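ATP-dependent 6-phosphofructokinase subunit beta (Saccharomyces cerevisiae, PDB 3O8O) catalyses the ATP-dependent phosphorylation of fructose 6-phosphate to fructose 1,6-bisphosphate, the first committing step of glycolysis. Local coordinates at residues G13-M18 and G152-D157; I165-A170 and C201-L206; Y180-A185 and T247-V252; V194-R199 and T284-V289; G209-A214 and D671-T676. All blocks are in the same frame, centred on the assembly; numbering follows the deposited sequence.

Contact 1 (G13-M18 and G152-D157); sequences GDAPGM and GSIDND. With F6P (6-O-phosphono-beta-D-fructofuranose), chain K.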
# COMPACT_ATOMS: atom_id res chain seq x y z
N GLY B 13 -33.18 12.58 -40.71
CA GLY B 13 -31.76 12.84 -40.57
C GLY B 13 -31.25 12.18 -39.32
O GLY B 13 -31.82 12.36 -38.26
N ASP B 14 -30.18 11.40 -39.47
CA ASP B 14 -29.58 10.69 -38.35
C ASP B 14 -29.01 11.72 -37.39
O ASP B 14 -28.72 12.85 -37.78
CB ASP B 14 -28.46 9.74 -38.83
CG ASP B 14 -27.24 10.48 -39.39
OD1 ASP B 14 -27.40 11.58 -39.97
OD2 ASP B 14 -26.11 9.97 -39.27
N ALA B 15 -28.87 11.33 -36.13
CA ALA B 15 -28.31 12.21 -35.11
C ALA B 15 -27.53 11.36 -34.12
O ALA B 15 -27.91 10.22 -33.82
CB ALA B 15 -29.40 12.96 -34.41
N PRO B 16 -26.43 11.88 -33.60
CA PRO B 16 -25.62 11.15 -32.65
C PRO B 16 -26.47 10.76 -31.46
O PRO B 16 -27.10 11.61 -30.83
CB PRO B 16 -24.55 12.16 -32.28
CG PRO B 16 -24.39 12.92 -33.51
CD PRO B 16 -25.82 13.18 -33.88
N GLY B 17 -26.50 9.46 -31.16
CA GLY B 17 -27.28 9.00 -30.03
C GLY B 17 -28.41 8.08 -30.41
O GLY B 17 -29.05 7.50 -29.55
N MET B 18 -28.68 7.95 -31.71
CA MET B 18 -29.75 7.06 -32.13
C MET B 18 -29.38 5.63 -31.75
O MET B 18 -30.25 4.86 -31.31
CB MET B 18 -29.98 7.17 -33.63
CG MET B 18 -30.44 8.54 -34.05
SD MET B 18 -31.05 8.65 -35.75
CE MET B 18 -32.62 9.34 -35.45
N GLY B 152 -35.13 12.40 -32.34
CA GLY B 152 -33.69 12.53 -32.47
C GLY B 152 -33.40 13.53 -33.56
O GLY B 152 -33.81 13.38 -34.71
N SER B 153 -32.66 14.57 -33.20
CA SER B 153 -32.29 15.60 -34.15
C SER B 153 -31.25 16.53 -33.55
O SER B 153 -31.33 16.86 -32.37
CB SER B 153 -33.53 16.40 -34.53
OG SER B 153 -33.20 17.38 -35.48
N ILE B 154 -30.28 16.95 -34.36
CA ILE B 154 -29.26 17.85 -33.83
C ILE B 154 -29.76 19.29 -33.67
O ILE B 154 -29.13 20.09 -32.97
CB ILE B 154 -27.98 17.91 -34.70
CG1 ILE B 154 -28.31 18.31 -36.13
CG2 ILE B 154 -27.28 16.59 -34.69
CD1 ILE B 154 -27.06 18.57 -36.97
N ASP B 155 -30.89 19.61 -34.32
CA ASP B 155 -31.50 20.95 -34.32
C ASP B 155 -32.15 21.47 -33.04
O ASP B 155 -32.19 22.67 -32.81
CB ASP B 155 -32.51 21.05 -35.45
CG ASP B 155 -31.94 20.62 -36.80
OD1 ASP B 155 -30.73 20.86 -37.07
OD2 ASP B 155 -32.70 20.04 -37.60
N ASN B 156 -32.65 20.56 -32.20
CA ASN B 156 -33.31 20.92 -30.94
C ASN B 156 -34.41 21.91 -31.23
O ASN B 156 -34.44 23.00 -30.67
CB ASN B 156 -32.30 21.53 -29.94
CG ASN B 156 -32.77 21.43 -28.48
OD1 ASN B 156 -33.32 20.41 -28.08
ND2 ASN B 156 -32.54 22.48 -27.70
N ASP B 157 -35.32 21.55 -32.13
CA ASP B 157 -36.40 22.44 -32.49
C ASP B 157 -37.80 21.83 -32.38
O ASP B 157 -38.72 22.26 -33.07
CB ASP B 157 -36.20 22.99 -33.90
CG ASP B 157 -36.36 21.94 -34.96
OD1 ASP B 157 -36.87 20.85 -34.65
OD2 ASP B 157 -35.99 22.21 -36.11
O1 F6P K . -32.25 17.17 -39.85
C1 F6P K . -31.99 18.57 -39.84
C2 F6P K . -30.65 18.84 -40.53
O2 F6P K . -29.57 18.19 -39.85
C3 F6P K . -30.32 20.33 -40.59
O3 F6P K . -29.60 20.78 -39.44
C4 F6P K . -29.56 20.41 -41.95
O4 F6P K . -29.60 21.73 -42.51
C5 F6P K . -30.31 19.33 -42.79
O5 F6P K . -30.66 18.33 -41.83
C6 F6P K . -29.42 18.61 -43.77
O6 F6P K . -30.27 17.67 -44.43
P F6P K . -29.42 16.77 -45.45
O1P F6P K . -28.43 15.99 -44.66
O2P F6P K . -30.39 15.74 -46.20
O3P F6P K . -28.62 17.70 -46.52
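F6P O3 is held at two points: it donates to Asp155 OD1 at 2.6 Å and also accepts the N-H of Gly198. Asp155, probably the proton acceptor of the reaction, offers this oxygen because its CG sits beside the backbone N and anti to the carbonyl carbon (chi1 -52°). One residue back, Ile154 works in two directions. Its CD1 faces the sugar, 3.8 Å from F6P O2, while its CG2 branch meets Pro16 CD, also at 3.8 Å. Next to this pair the methyl of Ala15 lies against the backbone, with CB 3.8 Å from Ser153 N. The two segments are loops at the C-terminal ends of parallel strands 5-11 and 146-151, which flank strand 101-106 in the large sheet of the catalytic domain; Gly13, in the first loop, is a predicted ATP-binding residue. From Ala15 to Met18 the chain makes a type II turn, closed by Met18 N to Ala15 O at 3.2 Å, and Gly17 there is the N-cap of helix 18-32. Met18 folds its sulfur back to take a weak bond from Ala15 N, at 3.5 Å from SD. Asp14 turns the other way, into a salt bridge with Arg291 and hydrogen bonds to a neighbouring subunit.

Contact 2 (I165-A170 and C201-L206); sequences IGAYSA and CGWLAL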
# COMPACT_ATOMS: atom_id res chain seq x y z
N ILE B 165 -32.49 14.28 -29.00
CA ILE B 165 -31.32 13.43 -28.94
C ILE B 165 -30.38 13.89 -30.04
O ILE B 165 -30.80 14.00 -31.19
CB ILE B 165 -31.68 11.93 -29.17
CG1 ILE B 165 -32.64 11.45 -28.08
CG2 ILE B 165 -30.43 11.08 -29.14
CD1 ILE B 165 -33.14 10.04 -28.29
N GLY B 166 -29.13 14.17 -29.70
CA GLY B 166 -28.17 14.59 -30.71
C GLY B 166 -27.85 16.07 -30.70
O GLY B 166 -26.82 16.50 -31.23
N ALA B 167 -28.73 16.86 -30.10
CA ALA B 167 -28.53 18.30 -30.05
C ALA B 167 -27.19 18.67 -29.44
O ALA B 167 -26.33 19.26 -30.11
CB ALA B 167 -29.64 18.93 -29.25
N TYR B 168 -26.99 18.33 -28.17
CA TYR B 168 -25.74 18.65 -27.51
C TYR B 168 -24.50 18.04 -28.18
O TYR B 168 -23.41 18.60 -28.07
CB TYR B 168 -25.80 18.23 -26.06
CG TYR B 168 -26.63 19.19 -25.26
CD1 TYR B 168 -27.91 18.85 -24.82
CD2 TYR B 168 -26.11 20.43 -24.92
CE1 TYR B 168 -28.65 19.74 -24.05
CE2 TYR B 168 -26.83 21.32 -24.16
CZ TYR B 168 -28.10 20.98 -23.71
OH TYR B 168 -28.81 21.88 -22.93
N SER B 169 -24.66 16.91 -28.86
CA SER B 169 -23.53 16.31 -29.54
C SER B 169 -23.15 17.23 -30.69
O SER B 169 -21.98 17.51 -30.94
CB SER B 169 -23.89 14.92 -30.09
OG SER B 169 -24.09 13.98 -29.04
N ALA B 170 -24.15 17.71 -31.41
CA ALA B 170 -23.91 18.62 -32.51
C ALA B 170 -23.22 19.87 -31.93
O ALA B 170 -22.23 20.36 -32.48
CB ALA B 170 -25.20 18.99 -33.16
N CYS B 201 -33.98 26.50 -36.62
CA CYS B 201 -33.80 26.78 -35.20
C CYS B 201 -32.45 27.40 -35.00
O CYS B 201 -31.54 27.20 -35.79
CB CYS B 201 -33.89 25.49 -34.40
SG CYS B 201 -33.91 25.82 -32.65
N GLY B 202 -32.31 28.18 -33.94
CA GLY B 202 -31.04 28.83 -33.70
C GLY B 202 -30.42 28.40 -32.39
O GLY B 202 -29.47 29.04 -31.90
N TRP B 203 -30.94 27.32 -31.83
CA TRP B 203 -30.44 26.79 -30.56
C TRP B 203 -28.94 26.49 -30.61
O TRP B 203 -28.21 26.81 -29.67
CB TRP B 203 -31.19 25.51 -30.19
CG TRP B 203 -30.79 25.02 -28.85
CD1 TRP B 203 -31.23 25.47 -27.64
CD2 TRP B 203 -29.81 24.02 -28.58
NE1 TRP B 203 -30.58 24.82 -26.62
CE2 TRP B 203 -29.70 23.92 -27.17
CE3 TRP B 203 -29.01 23.21 -29.38
CZ2 TRP B 203 -28.83 23.03 -26.55
CZ3 TRP B 203 -28.13 22.33 -28.76
CH2 TRP B 203 -28.05 22.24 -27.36
N LEU B 204 -28.50 25.87 -31.70
CA LEU B 204 -27.09 25.55 -31.90
C LEU B 204 -26.21 26.78 -32.04
O LEU B 204 -25.14 26.86 -31.41
CB LEU B 204 -26.91 24.67 -33.13
CG LEU B 204 -27.29 23.20 -32.97
CD1 LEU B 204 -27.22 22.51 -34.33
CD2 LEU B 204 -26.36 22.52 -31.98
N ALA B 205 -26.63 27.75 -32.85
CA ALA B 205 -25.85 28.97 -33.04
C ALA B 205 -25.74 29.77 -31.73
O ALA B 205 -24.67 30.26 -31.39
CB ALA B 205 -26.48 29.83 -34.13
N LEU B 206 -26.85 29.90 -31.01
CA LEU B 206 -26.85 30.63 -29.75
C LEU B 206 -25.89 30.01 -28.72
O LEU B 206 -24.91 30.66 -28.31
CB LEU B 206 -28.28 30.68 -29.20
CG LEU B 206 -28.57 31.13 -27.77
CD1 LEU B 206 -28.05 32.55 -27.49
CD2 LEU B 206 -30.07 31.06 -27.56
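Trp203 drives the edge of its indole into one face of the Tyr168 ring, a T-shaped pair with the planes at 90° and the six-membered ring centroids 4.9 Å apart. The leading atom is CH2, 3.5 Å from Tyr168 CE2 and nearer the rim than the middle of the phenol; CZ2 follows, 3.6 Å from Tyr168 CZ. The indole reaches that far because CG of Trp203 is swung opposite the backbone N (chi1 -175°), which sends the ring out from the first turn of helix 203-212. Tyr168 has a second edge-to-face partner in Tyr298.

Aliphatic packing fills in beside the rings. The methyl of Ala167 meets the indole obliquely, with CB 3.8 Å from Trp203 CZ3. Leu204 lays its CD2 against the methyl of Ala170, 3.9 Å from CB, and 3.8 Å from the carbonyl oxygen of Ala167. Leu171 and Ile174, further along helix 167-187, continue this apolar surface.

No hydrogen bond passes between the segments. Gly166 and Gly202 are the N-caps of the two helices, and Trp203 N donates to Cys201 SG at 3.4 Å, with an angle of 161° at the hydrogen, which ties the start of its helix to the preceding loop. On the other segment, Gly166 N and Ser169 OG both bond to the carboxylate of Asp299.

Two helix beginnings of the catalytic domain are thus joined, just behind the sugar phosphate loop carrying Ile154. The join probably depends on close fit and on the weak electrostatics of a C-H edge against a ring face.

Contact 3 (Y180-A185 and T247-V252); sequences YVEATA and TTIVVV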
# COMPACT_ATOMS: atom_id res chain seq x y z
N TYR B 180 -10.90 25.30 -33.09
CA TYR B 180 -9.77 25.09 -33.97
C TYR B 180 -9.57 26.38 -34.77
O TYR B 180 -8.47 26.93 -34.82
CB TYR B 180 -10.04 23.94 -34.93
CG TYR B 180 -9.88 22.57 -34.33
CD1 TYR B 180 -8.73 22.23 -33.61
CD2 TYR B 180 -10.83 21.58 -34.56
CE1 TYR B 180 -8.53 20.94 -33.15
CE2 TYR B 180 -10.64 20.28 -34.10
CZ TYR B 180 -9.48 19.98 -33.40
OH TYR B 180 -9.29 18.69 -32.98
N VAL B 181 -10.66 26.84 -35.40
CA VAL B 181 -10.64 28.06 -36.20
C VAL B 181 -10.04 29.23 -35.42
O VAL B 181 -9.22 29.99 -35.94
CB VAL B 181 -12.06 28.44 -36.66
CG1 VAL B 181 -12.09 29.85 -37.20
CG2 VAL B 181 -12.53 27.47 -37.72
N GLU B 182 -10.46 29.34 -34.17
CA GLU B 182 -10.00 30.41 -33.31
C GLU B 182 -8.49 30.53 -33.24
O GLU B 182 -7.97 31.64 -33.17
CB GLU B 182 -10.53 30.22 -31.91
CG GLU B 182 -10.25 31.38 -31.00
CD GLU B 182 -11.43 32.30 -30.91
OE1 GLU B 182 -12.54 31.81 -30.61
OE2 GLU B 182 -11.25 33.51 -31.15
N ALA B 183 -7.77 29.41 -33.24
CA ALA B 183 -6.31 29.47 -33.15
C ALA B 183 -5.62 30.03 -34.37
O ALA B 183 -4.63 30.75 -34.25
CB ALA B 183 -5.74 28.09 -32.84
N THR B 184 -6.10 29.70 -35.56
CA THR B 184 -5.44 30.25 -36.73
C THR B 184 -5.93 31.70 -36.87
O THR B 184 -5.18 32.59 -37.31
CB THR B 184 -5.76 29.42 -37.95
OG1 THR B 184 -5.09 29.97 -39.10
CG2 THR B 184 -7.27 29.33 -38.12
N ALA B 185 -7.17 31.94 -36.46
CA ALA B 185 -7.75 33.27 -36.50
C ALA B 185 -6.91 34.20 -35.64
O ALA B 185 -6.61 35.31 -36.03
CB ALA B 185 -9.16 33.26 -35.98
N THR B 247 -9.22 38.38 -32.55
CA THR B 247 -10.10 37.60 -33.40
C THR B 247 -11.54 38.07 -33.39
O THR B 247 -11.99 38.68 -32.42
CB THR B 247 -10.12 36.10 -32.97
OG1 THR B 247 -10.34 36.02 -31.54
CG2 THR B 247 -8.81 35.38 -33.36
N THR B 248 -12.25 37.74 -34.46
CA THR B 248 -13.66 38.07 -34.59
C THR B 248 -14.39 36.83 -35.16
O THR B 248 -14.16 36.38 -36.29
CB THR B 248 -13.88 39.34 -35.47
OG1 THR B 248 -13.42 40.48 -34.74
CG2 THR B 248 -15.34 39.54 -35.81
N ILE B 249 -15.24 36.27 -34.32
CA ILE B 249 -15.99 35.07 -34.63
C ILE B 249 -17.45 35.42 -34.54
O ILE B 249 -17.96 35.77 -33.46
CB ILE B 249 -15.68 33.90 -33.60
CG1 ILE B 249 -14.19 33.57 -33.61
CG2 ILE B 249 -16.45 32.62 -33.96
CD1 ILE B 249 -13.72 33.11 -34.96
N VAL B 250 -18.12 35.33 -35.69
CA VAL B 250 -19.53 35.62 -35.82
C VAL B 250 -20.24 34.33 -36.20
O VAL B 250 -20.04 33.79 -37.29
CB VAL B 250 -19.77 36.68 -36.93
CG1 VAL B 250 -21.26 36.82 -37.22
CG2 VAL B 250 -19.19 38.01 -36.51
N VAL B 251 -21.05 33.83 -35.28
CA VAL B 251 -21.78 32.59 -35.53
C VAL B 251 -23.09 32.92 -36.24
O VAL B 251 -23.92 33.65 -35.71
N VAL B 252 -23.27 32.36 -37.43
CA VAL B 252 -24.46 32.57 -38.26
C VAL B 252 -25.30 31.31 -38.50
O VAL B 252 -24.89 30.42 -39.24
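Thr247 OG1 donates to Glu182 OE2 at 2.7 Å, the one hydrogen bond between helix and strand segments. The hydroxyl meets that oxygen nearly in line with its C-O bond. Glu182 gets there by starting with CG opposite the backbone N (chi1 -172°) and then bending at chi2 (97°), which carries the carboxylate from the flank of the helix to the start of the strand; the two side chains cross at about a right angle. The same carboxylate is a polar group laid on an apolar flank: both its oxygens rest against Ile249, with OE2 3.8 Å from CG1. With alanine at Glu182 the Thr247 hydroxyl would probably lose its acceptor, and the flank of Ile249 its cover.

The apolar packing is looser. The residue before Glu182, Val181, faces Ile249 CD1 with its CG1 at 4.3 Å. Phe192, on the adjacent strand, touches Val181, Ala185 and Ile249 alike.

On the outer side of the helix, Tyr180 and Thr184 hydrogen-bond acidic side chains of a neighbouring subunit. The arrangement is that of an alpha/beta fold: helix 167-187 lies over the four-stranded parallel sheet of the phosphofructokinase catalytic domain.

Contact 4 (V194-R199 and T284-V289); sequences VEVMGR and TTLGHV. With F6P (6-O-phosphono-beta-D-fructofuranose), chain K.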
# COMPACT_ATOMS: atom_id res chain seq x y z
N VAL B 194 -18.72 31.74 -39.14
CA VAL B 194 -18.94 30.30 -39.12
C VAL B 194 -20.41 29.96 -39.34
O VAL B 194 -21.26 30.27 -38.52
CB VAL B 194 -18.48 29.70 -37.77
CG1 VAL B 194 -18.50 28.18 -37.86
CG2 VAL B 194 -17.08 30.19 -37.43
N GLU B 195 -20.69 29.32 -40.47
CA GLU B 195 -22.05 28.90 -40.79
C GLU B 195 -22.38 27.57 -40.09
O GLU B 195 -21.77 26.54 -40.35
CB GLU B 195 -22.22 28.73 -42.29
CG GLU B 195 -23.67 28.70 -42.69
CD GLU B 195 -23.88 27.95 -43.98
OE1 GLU B 195 -23.03 28.15 -44.90
OE2 GLU B 195 -24.87 27.17 -44.06
N VAL B 196 -23.37 27.62 -39.23
CA VAL B 196 -23.79 26.47 -38.44
C VAL B 196 -25.17 25.90 -38.81
O VAL B 196 -26.03 26.62 -39.28
CB VAL B 196 -23.75 26.87 -36.95
CG1 VAL B 196 -25.03 26.43 -36.25
CG2 VAL B 196 -22.49 26.31 -36.32
N MET B 197 -25.36 24.61 -38.58
CA MET B 197 -26.63 23.96 -38.90
C MET B 197 -27.74 24.35 -37.94
O MET B 197 -27.58 25.24 -37.12
CB MET B 197 -26.49 22.44 -38.89
CG MET B 197 -25.61 21.88 -39.97
SD MET B 197 -25.95 20.16 -40.20
CE MET B 197 -25.29 19.85 -41.82
N GLY B 198 -28.87 23.65 -38.07
CA GLY B 198 -29.99 23.92 -37.20
C GLY B 198 -31.29 24.12 -37.96
O GLY B 198 -32.35 24.34 -37.36
N ARG B 199 -31.22 24.06 -39.28
CA ARG B 199 -32.41 24.24 -40.09
C ARG B 199 -33.02 25.62 -39.79
O ARG B 199 -32.43 26.65 -40.12
CB ARG B 199 -33.42 23.15 -39.77
CG ARG B 199 -34.58 23.07 -40.71
CD ARG B 199 -35.47 21.87 -40.36
NE ARG B 199 -34.82 20.58 -40.56
CZ ARG B 199 -34.69 19.99 -41.75
NH1 ARG B 199 -35.17 20.57 -42.84
NH2 ARG B 199 -34.09 18.81 -41.88
N THR B 284 -16.70 29.94 -42.97
CA THR B 284 -16.50 28.53 -42.68
C THR B 284 -17.85 27.84 -42.59
O THR B 284 -18.71 28.25 -41.82
CB THR B 284 -15.81 28.34 -41.32
OG1 THR B 284 -14.59 29.07 -41.28
CG2 THR B 284 -15.51 26.89 -41.11
N THR B 285 -18.06 26.80 -43.39
CA THR B 285 -19.32 26.09 -43.28
C THR B 285 -19.05 24.68 -42.79
O THR B 285 -18.63 23.80 -43.54
CB THR B 285 -20.09 26.08 -44.60
OG1 THR B 285 -20.39 27.42 -44.98
CG2 THR B 285 -21.40 25.33 -44.44
N LEU B 286 -19.28 24.48 -41.49
CA LEU B 286 -19.05 23.21 -40.84
C LEU B 286 -19.74 22.05 -41.54
O LEU B 286 -19.16 20.98 -41.72
CB LEU B 286 -19.50 23.30 -39.39
CG LEU B 286 -18.83 24.43 -38.59
CD1 LEU B 286 -19.07 24.20 -37.06
CD2 LEU B 286 -17.33 24.47 -38.92
N GLY B 287 -20.98 22.26 -41.96
CA GLY B 287 -21.67 21.19 -42.65
C GLY B 287 -21.94 20.00 -41.76
O GLY B 287 -22.07 20.14 -40.54
N HIS B 288 -22.00 18.81 -42.37
CA HIS B 288 -22.30 17.59 -41.64
C HIS B 288 -21.39 17.07 -40.52
O HIS B 288 -21.77 16.13 -39.82
CB HIS B 288 -22.55 16.46 -42.64
CG HIS B 288 -23.69 16.74 -43.57
ND1 HIS B 288 -23.58 17.60 -44.63
CD2 HIS B 288 -24.97 16.31 -43.56
CE1 HIS B 288 -24.75 17.69 -45.24
NE2 HIS B 288 -25.61 16.92 -44.61
N VAL B 289 -20.20 17.64 -40.32
CA VAL B 289 -19.38 17.12 -39.23
C VAL B 289 -20.24 17.33 -37.98
O VAL B 289 -20.03 16.71 -36.95
CB VAL B 289 -18.02 17.88 -39.02
CG1 VAL B 289 -17.28 18.04 -40.34
CG2 VAL B 289 -18.26 19.21 -38.35
O1 F6P K . -32.25 17.17 -39.85
C1 F6P K . -31.99 18.57 -39.84
C2 F6P K . -30.65 18.84 -40.53
O2 F6P K . -29.57 18.19 -39.85
C3 F6P K . -30.32 20.33 -40.59
O3 F6P K . -29.60 20.78 -39.44
C4 F6P K . -29.56 20.41 -41.95
O4 F6P K . -29.60 21.73 -42.51
C5 F6P K . -30.31 19.33 -42.79
O5 F6P K . -30.66 18.33 -41.83
C6 F6P K . -29.42 18.61 -43.77
O6 F6P K . -30.27 17.67 -44.43
P F6P K . -29.42 16.77 -45.45
O1P F6P K . -28.43 15.99 -44.66
O2P F6P K . -30.39 15.74 -46.20
O3P F6P K . -28.62 17.70 -46.52
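Met197, just past the end of strand 191-196, runs out between the bound sugar and the turn at Gly287. Its CB lies 3.6 Å from F6P O3, CG passes Gly287 O, and SD lies between that carbonyl and O3. With CG beside the backbone N (chi1 -66°) and the chain extended, CE ends over the centre of the His288 imidazole, 3.8 Å from the ring centroid and only 5° off its normal, a CH-pi contact. His288 then donates from NE2 to F6P O1P at 3.0 Å.

Upstream, strands 191-196 and 281-285 pair in parallel: Glu195 N binds Thr284 O at 2.6 Å, and Leu286 N returns a weak bond to Glu195 O. On one face of the sheet Val194 CG1 packs on Leu286 CG at 3.8 Å. On the other, Glu195 and Thr285 lie side by side, Thr285 OG1 reaching OE1 at 2.7 Å from 47° out of the carboxylate plane. Putting a valine in place of Glu195 would probably leave the Thr285 hydroxyl without its acceptor at this partly exposed edge.

Together the strand ends form one wall of the fructose 6-phosphate site. The methionine methyl over one face helps to fix the turn of the imidazole, whose edge meets the phosphate.

Contact 5 (G209-A214 and D671-T676); sequences GIATSA and DRTRAT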
# COMPACT_ATOMS: atom_id res chain seq x y z
N GLY B 209 -22.27 30.27 -29.69
CA GLY B 209 -21.72 31.60 -29.49
C GLY B 209 -21.43 31.91 -28.04
O GLY B 209 -20.44 32.57 -27.74
N ILE B 210 -22.31 31.45 -27.16
CA ILE B 210 -22.14 31.69 -25.73
C ILE B 210 -20.91 30.96 -25.22
O ILE B 210 -20.13 31.49 -24.41
CB ILE B 210 -23.31 31.15 -24.93
CG1 ILE B 210 -24.56 31.97 -25.21
CG2 ILE B 210 -22.96 31.16 -23.45
CD1 ILE B 210 -25.79 31.43 -24.54
N ALA B 211 -20.76 29.73 -25.71
CA ALA B 211 -19.67 28.83 -25.36
C ALA B 211 -18.34 29.25 -25.97
O ALA B 211 -17.31 29.18 -25.31
CB ALA B 211 -20.01 27.43 -25.81
N THR B 212 -18.36 29.67 -27.23
CA THR B 212 -17.12 30.07 -27.88
C THR B 212 -16.81 31.56 -27.76
O THR B 212 -15.78 31.99 -28.28
CB THR B 212 -17.13 29.73 -29.36
OG1 THR B 212 -18.20 30.44 -29.99
CG2 THR B 212 -17.36 28.27 -29.57
N SER B 213 -17.68 32.32 -27.07
CA SER B 213 -17.55 33.79 -26.90
C SER B 213 -17.43 34.48 -28.25
O SER B 213 -16.48 35.22 -28.52
CB SER B 213 -16.34 34.17 -26.05
OG SER B 213 -16.56 33.81 -24.72
N ALA B 214 -18.40 34.21 -29.12
CA ALA B 214 -18.42 34.79 -30.44
C ALA B 214 -18.74 36.26 -30.26
O ALA B 214 -19.32 36.65 -29.23
CB ALA B 214 -19.49 34.12 -31.27
N ASP B 671 -20.93 22.37 -19.82
CA ASP B 671 -20.28 23.00 -18.69
C ASP B 671 -20.05 24.48 -18.89
O ASP B 671 -20.17 25.25 -17.93
CB ASP B 671 -18.95 22.32 -18.42
CG ASP B 671 -19.02 21.42 -17.25
OD1 ASP B 671 -18.13 20.57 -17.10
OD2 ASP B 671 -19.99 21.57 -16.48
N ARG B 672 -19.69 24.89 -20.11
CA ARG B 672 -19.45 26.30 -20.38
C ARG B 672 -20.73 27.12 -20.27
O ARG B 672 -20.86 27.97 -19.39
CB ARG B 672 -18.81 26.48 -21.76
CG ARG B 672 -17.31 26.72 -21.66
CD ARG B 672 -16.63 26.75 -23.01
NE ARG B 672 -16.65 25.44 -23.64
CZ ARG B 672 -16.30 25.20 -24.90
NH1 ARG B 672 -15.90 26.16 -25.72
NH2 ARG B 672 -16.35 23.97 -25.35
N THR B 673 -21.68 26.85 -21.16
CA THR B 673 -22.94 27.58 -21.12
C THR B 673 -23.60 27.55 -19.75
O THR B 673 -24.09 28.57 -19.29
CB THR B 673 -23.93 27.03 -22.16
OG1 THR B 673 -24.38 25.72 -21.78
CG2 THR B 673 -23.26 26.97 -23.51
N ARG B 674 -23.60 26.40 -19.08
CA ARG B 674 -24.23 26.30 -17.77
C ARG B 674 -23.47 27.14 -16.75
O ARG B 674 -24.03 27.62 -15.76
CB ARG B 674 -24.28 24.84 -17.31
N ALA B 675 -22.18 27.34 -16.99
CA ALA B 675 -21.39 28.12 -16.07
C ALA B 675 -21.84 29.56 -16.15
O ALA B 675 -22.16 30.16 -15.12
CB ALA B 675 -19.92 28.01 -16.39
N THR B 676 -21.91 30.10 -17.36
CA THR B 676 -22.34 31.49 -17.49
C THR B 676 -23.78 31.67 -16.95
O THR B 676 -24.14 32.74 -16.46
CB THR B 676 -22.22 32.04 -18.96
OG1 THR B 676 -23.51 32.20 -19.53
CG2 THR B 676 -21.43 31.11 -19.81
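A bend at chi3 (-68°) turns the guanidinium of Arg672 alongside Ala211, while chi1 of Thr673 (69°) leaves its methyl opposite the carbonyl carbon and aimed at the same alanine. This is helix-to-helix packing between the two phosphofructokinase domains of the chain: the C-terminal part of helix 203-212, from the catalytic half, meets the first turns of helix 669-688, from the regulatory half.

The arginine meets Ala211 twice. Its NH1 gives a weak bond to Ala211 O, 3.4 Å long and bent to 139° at the hydrogen, while the methyl of Ala211 stands over one face of the guanidinium, 4.1 Å above the plane and toward the rim. That carbonyl lies near the C-terminal end of its helix, where a positive group would probably be favoured. NH2 adds a weak bond to Pro667 O, which steadies the group from its own domain.

Beside this polar edge the interface is made of methyls. Thr673 CG2 lies 4.0 Å from Ala211 CB, and its hydroxyl is spent within its own helix on Pro669 O. Cys175 touches both Ala211 and Arg672 from helix 167-187. Further along, the two branched side chains meet with Ile210 CG2 3.9 Å from Thr676 CG2.

Overall arrangement
From the N terminus, contact 1 closes first, joining the loop after strand 5-11 to the one after strand 146-151, and it is complete before the others open. Contact 2 then closes a short loop between the starts of helices 167-187 and 203-212. Contact 3 opens inside that loop and ends beyond it, so the two cross; contact 4 crosses both and, like contact 3, reaches the four-stranded parallel sheet. Contact 5 follows contact 2 along helix 203-212, crosses contacts 3 and 4, and closes a loop of more than 450 residues between the two domains. Contacts 1 and 4 meet at the same F6P, with contact 2 packed against both.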